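Luciferase-like monooxygenase (Streptomyces bottropensis, PDB 4US5) probably acts as a flavin-dependent monooxygenase of the bacterial luciferase family, inserting oxygen into an organic substrate. Local coordinates at residues P14-L19 with M315-R320; D136-L141 with A181-L186. All coordinates share one frame; numbering follows the deposited sequence. Where two conformers were deposited one is given.

How the contacts relate
Both contacts join elements that follow strands of a TIM-type barrel, but on opposite sides of the centre of the chain. Their centres are about 35 Å apart and their nearest atoms about 20 Å, with no touch between them. Contact 1 ties the loop after the first strand, 6-11, to the loop after the last one, 309-313, and so brings near-terminal parts of the chain together. Contact 2 joins two helices from the span enclosed by contact 1. Ile316 of contact 1 belongs to a sodium site, and its side chain is about 4 Å from a bound sodium. The side chain of Trp138 in contact 2 is about 8 Å from a bound sodium.

Contact 1 (P14-L19 with M315-R320); sequences PVVEGL and MIHDQR
In this TIM-type barrel the loop after strand 6-11 meets the loop that leads from strand 309-313 into helix 319-332. The two strands are parallel neighbours, and the contact joins the loops that leave their C-terminal ends. Val16 and His317 are the closest backbone pair. Residues Val16 to Leu19 form a type II beta turn, closed by Leu19 N on Val16 O, with Gly18 at positive phi. The turn leaves Glu17 O pointing to the His317 ring. NE2 of His317 donates to Glu17 O at 2.9 Å, with an N-H...O angle of 153°. The donor lies in the carbonyl plane, on a lone pair of the oxygen. The oxygen sits at the ring edge, slightly tilted out of the ring plane. CG of His317 is anti to the backbone N (chi1 174°), which carries the imidazole out to the turn. Val16 packs against both the ring and the backbone carbonyl of the same residue. Val16 CB lies oblique to the ring, 3.6 Å from His317 CD2, and Val16 CG2 comes 3.4 Å from His317 O. With an alanine here instead of His317, Glu17 O would probably lose its imidazole donor, and a gap is likely to open beside Val16 CB where the ring now lies. Outside the two segments, backbone bonds from Val15 and Glu17 to Leu258 hold the first loop, and Ile316 packs on Val239 of helix 233-251. Just after His317, Asp318 is the N-cap of helix 319-332. Its OD1 accepts from Arg320 N, the capping bond. Arg320 also grips the carboxylate in a side-on salt bridge: NE donates to Asp318 OD1 in a nearly straight bond (172°), on the syn side, and Arg320 NH2 donates to the syn lone pair of Asp318 OD2 at 2.7 Å.

Contact 2 (D136-L141 with A181-L186); sequences DLWRRL and AARLGL
Trp138 meets the end of Arg183, whose NH2 comes 3.4 Å from CD1 of the indole. The approach is oblique to the ring, and the ring and guanidinium planes are 67° apart. Seen from the arginine, CD1 lies at the guanidinium edge. The Arg183 chain starts extended and bends at chi3 (75°), which turns its end back toward the tryptophan. These residues sit on helices 134-147 and 175-184 of the TIM-type barrel, which flank strand 167-172 in sequence; Trp138 and Ala181 both touch Leu170 of that strand. Helix 175-184 ends in a Schellman motif at Gly185, whose positive phi turns the chain into Leu186. Leu141 meets leucines from both sides of that turn. Leu141 CD2 is 4.0 Å from Leu184 CD1, the two side chains crossing obliquely. Leu141 CD2 is also 3.8 Å from Leu186 CD1, here tip to tip. Arg145, one turn further along helix 134-147, donates to Leu184 O. Elsewhere on that helix, NE of Arg140 forms a salt bridge with OD2 of Asp136 at 2.9 Å, and NH1 of Arg140 pairs with Asp125 of the second subunit.

Contact 1 (P14-L19 with M315-R320)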
loop_
_atom_site.group_PDB
_atom_site.type_symbol
_atom_site.label_atom_id
_atom_site.label_comp_id
_atom_site.label_asym_id
_atom_site.label_seq_id
_atom_site.Cartn_x
_atom_site.Cartn_y
_atom_site.Cartn_z
ATOM N N PRO B 14 -5.521 -9.671 14.580
ATOM C CA PRO B 14 -5.377 -9.419 16.003
ATOM C C PRO B 14 -3.957 -9.701 16.484
ATOM O O PRO B 14 -3.260 -10.540 15.928
ATOM C CB PRO B 14 -6.405 -10.363 16.639
ATOM C CG PRO B 14 -6.830 -11.284 15.580
ATOM C CD PRO B 14 -6.405 -10.800 14.273
ATOM N N VAL B 15 -3.540 -8.963 17.499
ATOM C CA VAL B 15 -2.246 -9.192 18.139
ATOM C C VAL B 15 -2.520 -9.939 19.430
ATOM O O VAL B 15 -3.379 -9.529 20.245
ATOM C CB VAL B 15 -1.537 -7.875 18.435
ATOM C CG1 VAL B 15 -0.125 -8.147 18.970
ATOM C CG2 VAL B 15 -1.466 -7.015 17.154
ATOM N N VAL B 16 -1.823 -11.049 19.614
ATOM C CA VAL B 16 -2.193 -11.999 20.661
ATOM C C VAL B 16 -1.061 -12.070 21.730
ATOM O O VAL B 16 0.101 -11.820 21.450
ATOM C CB VAL B 16 -2.469 -13.385 20.103
ATOM C CG1 VAL B 16 -3.469 -13.288 18.931
ATOM C CG2 VAL B 16 -1.205 -14.082 19.637
ATOM N N GLU B 17 -1.469 -12.342 22.954
ATOM C CA GLU B 17 -0.538 -12.373 24.083
ATOM C C GLU B 17 0.616 -13.315 23.827
ATOM O O GLU B 17 0.436 -14.464 23.427
ATOM C CB GLU B 17 -1.248 -12.797 25.376
ATOM C CG GLU B 17 -0.338 -12.676 26.612
ATOM C CD GLU B 17 -0.013 -11.222 26.902
ATOM O OE1 GLU B 17 -0.959 -10.406 27.070
ATOM O OE2 GLU B 17 1.174 -10.868 26.915
ATOM N N GLY B 18 1.824 -12.800 24.020
ATOM C CA GLY B 18 3.023 -13.547 23.741
ATOM C C GLY B 18 3.687 -13.244 22.425
ATOM O O GLY B 18 4.850 -13.571 22.240
ATOM N N LEU B 19 2.932 -12.646 21.480
ATOM C CA LEU B 19 3.441 -12.379 20.151
ATOM C C LEU B 19 3.431 -10.884 19.892
ATOM O O LEU B 19 3.118 -10.095 20.772
ATOM C CB LEU B 19 2.613 -13.152 19.111
ATOM C CG LEU B 19 2.650 -14.688 19.214
ATOM C CD1 LEU B 19 1.931 -15.321 18.059
ATOM C CD2 LEU B 19 4.076 -15.228 19.294
HETATM N N MSE B 315 -11.338 -14.289 16.442
HETATM C CA MSE B 315 -10.587 -13.670 17.533
HETATM C C MSE B 315 -10.023 -14.813 18.342
HETATM O O MSE B 315 -10.456 -15.066 19.451
HETATM C CB MSE B 315 -11.509 -12.809 18.370
HETATM C CG MSE B 315 -11.724 -11.422 17.768
HETATM SE SE MSE B 315 -13.104 -11.476 16.397
HETATM C CE MSE B 315 -13.466 -9.557 16.208
ATOM N N ILE B 316 -9.042 -15.513 17.766
ATOM C CA ILE B 316 -8.509 -16.742 18.311
ATOM C C ILE B 316 -7.033 -16.506 18.655
ATOM O O ILE B 316 -6.276 -15.946 17.854
ATOM C CB ILE B 316 -8.678 -17.903 17.308
ATOM C CG1 ILE B 316 -10.173 -18.261 17.167
ATOM C CG2 ILE B 316 -7.892 -19.112 17.732
ATOM C CD1 ILE B 316 -10.505 -19.269 16.075
ATOM N N HIS B 317 -6.637 -16.922 19.847
ATOM C CA HIS B 317 -5.301 -16.610 20.352
ATOM C C HIS B 317 -4.216 -17.355 19.562
ATOM O O HIS B 317 -3.187 -16.779 19.203
ATOM C CB HIS B 317 -5.188 -16.970 21.827
ATOM C CG HIS B 317 -3.807 -16.814 22.374
ATOM N ND1 HIS B 317 -2.922 -17.859 22.450
ATOM C CD2 HIS B 317 -3.140 -15.719 22.824
ATOM C CE1 HIS B 317 -1.765 -17.425 22.922
ATOM N NE2 HIS B 317 -1.876 -16.131 23.175
ATOM N N ASP B 318 -4.421 -18.651 19.342
ATOM C CA ASP B 318 -3.392 -19.531 18.818
ATOM C C ASP B 318 -3.608 -19.825 17.370
ATOM O O ASP B 318 -4.615 -20.367 17.000
ATOM C CB ASP B 318 -3.370 -20.837 19.661
ATOM C CG ASP B 318 -2.112 -21.701 19.422
ATOM O OD1 ASP B 318 -1.660 -21.926 18.274
ATOM O OD2 ASP B 318 -1.534 -22.115 20.447
ATOM N N GLN B 319 -2.613 -19.491 16.545
ATOM C CA GLN B 319 -2.673 -19.738 15.124
ATOM C C GLN B 319 -3.064 -21.166 14.763
ATOM O O GLN B 319 -3.760 -21.379 13.775
ATOM C CB GLN B 319 -1.348 -19.341 14.478
ATOM C CG GLN B 319 -1.245 -19.574 12.989
ATOM C CD GLN B 319 -1.994 -18.570 12.132
ATOM O OE1 GLN B 319 -2.924 -17.928 12.579
ATOM N NE2 GLN B 319 -1.635 -18.515 10.861
ATOM N N ARG B 320 -2.611 -22.155 15.537
ATOM C CA ARG B 320 -2.934 -23.544 15.212
ATOM C C ARG B 320 -4.437 -23.809 15.405
ATOM O O ARG B 320 -5.062 -24.523 14.611
ATOM C CB ARG B 320 -2.127 -24.528 16.090
ATOM C CG ARG B 320 -0.605 -24.430 15.927
ATOM C CD ARG B 320 0.192 -25.013 17.084
ATOM N NE ARG B 320 0.170 -24.155 18.263
ATOM C CZ ARG B 320 0.854 -24.371 19.395
ATOM N NH1 ARG B 320 1.648 -25.426 19.509
ATOM N NH2 ARG B 320 0.741 -23.529 20.403
#

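Contact 2 (D136-L141 with A181-L186)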
loop_
_atom_site.group_PDB
_atom_site.type_symbol
_atom_site.label_atom_id
_atom_site.label_comp_id
_atom_site.label_asym_id
_atom_site.label_seq_id
_atom_site.Cartn_x
_atom_site.Cartn_y
_atom_site.Cartn_z
ATOM N N ASP B 136 -21.612 12.533 4.366
ATOM C CA ASP B 136 -20.294 12.779 3.777
ATOM C C ASP B 136 -19.697 11.485 3.164
ATOM O O ASP B 136 -19.066 11.510 2.097
ATOM C CB ASP B 136 -19.339 13.329 4.815
ATOM C CG ASP B 136 -17.993 13.691 4.218
ATOM O OD1 ASP B 136 -17.976 14.457 3.230
ATOM O OD2 ASP B 136 -16.960 13.190 4.712
ATOM N N LEU B 137 -19.842 10.371 3.864
ATOM C CA LEU B 137 -19.277 9.105 3.368
ATOM C C LEU B 137 -19.899 8.756 2.038
ATOM O O LEU B 137 -19.187 8.397 1.093
ATOM C CB LEU B 137 -19.467 7.986 4.374
ATOM C CG LEU B 137 -18.956 6.603 3.932
ATOM C CD1 LEU B 137 -17.486 6.675 3.537
ATOM C CD2 LEU B 137 -19.156 5.579 5.046
ATOM N N TRP B 138 -21.224 8.908 1.930
ATOM C CA TRP B 138 -21.910 8.518 0.692
ATOM C C TRP B 138 -21.526 9.421 -0.469
ATOM O O TRP B 138 -21.394 8.952 -1.609
ATOM C CB TRP B 138 -23.434 8.483 0.851
ATOM C CG TRP B 138 -23.932 7.851 2.126
ATOM C CD1 TRP B 138 -24.937 8.321 2.922
ATOM C CD2 TRP B 138 -23.441 6.654 2.764
ATOM N NE1 TRP B 138 -25.110 7.495 4.000
ATOM C CE2 TRP B 138 -24.202 6.467 3.935
ATOM C CE3 TRP B 138 -22.438 5.725 2.457
ATOM C CZ2 TRP B 138 -23.996 5.383 4.812
ATOM C CZ3 TRP B 138 -22.226 4.654 3.332
ATOM C CH2 TRP B 138 -23.010 4.493 4.500
ATOM N N ARG B 139 -21.260 10.686 -0.177
ATOM C CA ARG B 139 -20.700 11.601 -1.158
ATOM C C ARG B 139 -19.285 11.190 -1.618
ATOM O O ARG B 139 -18.971 11.230 -2.805
ATOM C CB ARG B 139 -20.617 13.002 -0.579
ATOM C CG ARG B 139 -20.282 14.089 -1.595
ATOM C CD ARG B 139 -19.913 15.414 -0.951
ATOM N NE ARG B 139 -21.034 16.033 -0.219
ATOM C CZ ARG B 139 -21.913 16.902 -0.745
ATOM N NH1 ARG B 139 -21.840 17.266 -2.024
ATOM N NH2 ARG B 139 -22.883 17.406 0.012
ATOM N N ARG B 140 -18.438 10.840 -0.667
ATOM C CA ARG B 140 -17.073 10.357 -0.987
ATOM C C ARG B 140 -17.126 9.098 -1.820
ATOM O O ARG B 140 -16.355 8.908 -2.748
ATOM C CB ARG B 140 -16.305 10.072 0.294
ATOM C CG ARG B 140 -15.781 11.278 0.987
ATOM C CD ARG B 140 -15.287 10.936 2.388
ATOM N NE ARG B 140 -14.876 12.152 3.035
ATOM C CZ ARG B 140 -13.695 12.714 2.904
ATOM N NH1 ARG B 140 -12.723 12.113 2.256
ATOM N NH2 ARG B 140 -13.471 13.876 3.479
ATOM N N LEU B 141 -18.074 8.249 -1.498
ATOM C CA LEU B 141 -18.256 7.011 -2.196
ATOM C C LEU B 141 -18.665 7.246 -3.668
ATOM O O LEU B 141 -18.196 6.551 -4.567
ATOM C CB LEU B 141 -19.292 6.177 -1.430
ATOM C CG LEU B 141 -19.501 4.710 -1.712
ATOM C CD1 LEU B 141 -18.210 3.928 -1.766
ATOM C CD2 LEU B 141 -20.415 4.149 -0.619
ATOM N N ALA B 181 -26.438 1.379 0.770
ATOM C CA ALA B 181 -25.969 0.398 -0.178
ATOM C C ALA B 181 -27.039 0.063 -1.186
ATOM O O ALA B 181 -26.771 -0.102 -2.383
ATOM C CB ALA B 181 -25.531 -0.872 0.546
ATOM N N ALA B 182 -28.281 -0.060 -0.701
ATOM C CA ALA B 182 -29.427 -0.309 -1.585
ATOM C C ALA B 182 -29.633 0.826 -2.589
ATOM O O ALA B 182 -29.736 0.596 -3.787
ATOM C CB ALA B 182 -30.683 -0.495 -0.754
ATOM N N ARG B 183 -29.639 2.043 -2.074
ATOM C CA ARG B 183 -29.831 3.227 -2.876
ATOM C C ARG B 183 -28.800 3.304 -3.994
ATOM O O ARG B 183 -29.108 3.691 -5.128
ATOM C CB ARG B 183 -29.771 4.447 -1.965
ATOM C CG ARG B 183 -30.003 5.783 -2.628
ATOM C CD ARG B 183 -30.149 6.882 -1.579
ATOM N NE ARG B 183 -28.852 7.225 -1.012
ATOM C CZ ARG B 183 -28.498 7.103 0.269
ATOM N NH1 ARG B 183 -29.345 6.644 1.212
ATOM N NH2 ARG B 183 -27.264 7.444 0.619
ATOM N N LEU B 184 -27.564 2.952 -3.673
ATOM C CA LEU B 184 -26.434 3.128 -4.588
ATOM C C LEU B 184 -26.177 1.911 -5.462
ATOM O O LEU B 184 -25.312 1.938 -6.339
ATOM C CB LEU B 184 -25.164 3.487 -3.788
ATOM C CG LEU B 184 -25.236 4.816 -3.042
ATOM C CD1 LEU B 184 -24.078 4.951 -2.062
ATOM C CD2 LEU B 184 -25.250 5.981 -4.014
ATOM N N GLY B 185 -26.908 0.840 -5.216
ATOM C CA GLY B 185 -26.766 -0.374 -5.988
ATOM C C GLY B 185 -25.429 -1.051 -5.752
ATOM O O GLY B 185 -24.843 -1.598 -6.666
ATOM N N LEU B 186 -24.969 -1.026 -4.510
ATOM C CA LEU B 186 -23.683 -1.629 -4.179
ATOM C C LEU B 186 -23.809 -2.977 -3.526
ATOM O O LEU B 186 -24.727 -3.190 -2.723
ATOM C CB LEU B 186 -22.927 -0.714 -3.236
ATOM C CG LEU B 186 -22.394 0.531 -3.898
ATOM C CD1 LEU B 186 -21.908 1.491 -2.830
ATOM C CD2 LEU B 186 -21.296 0.207 -4.894
#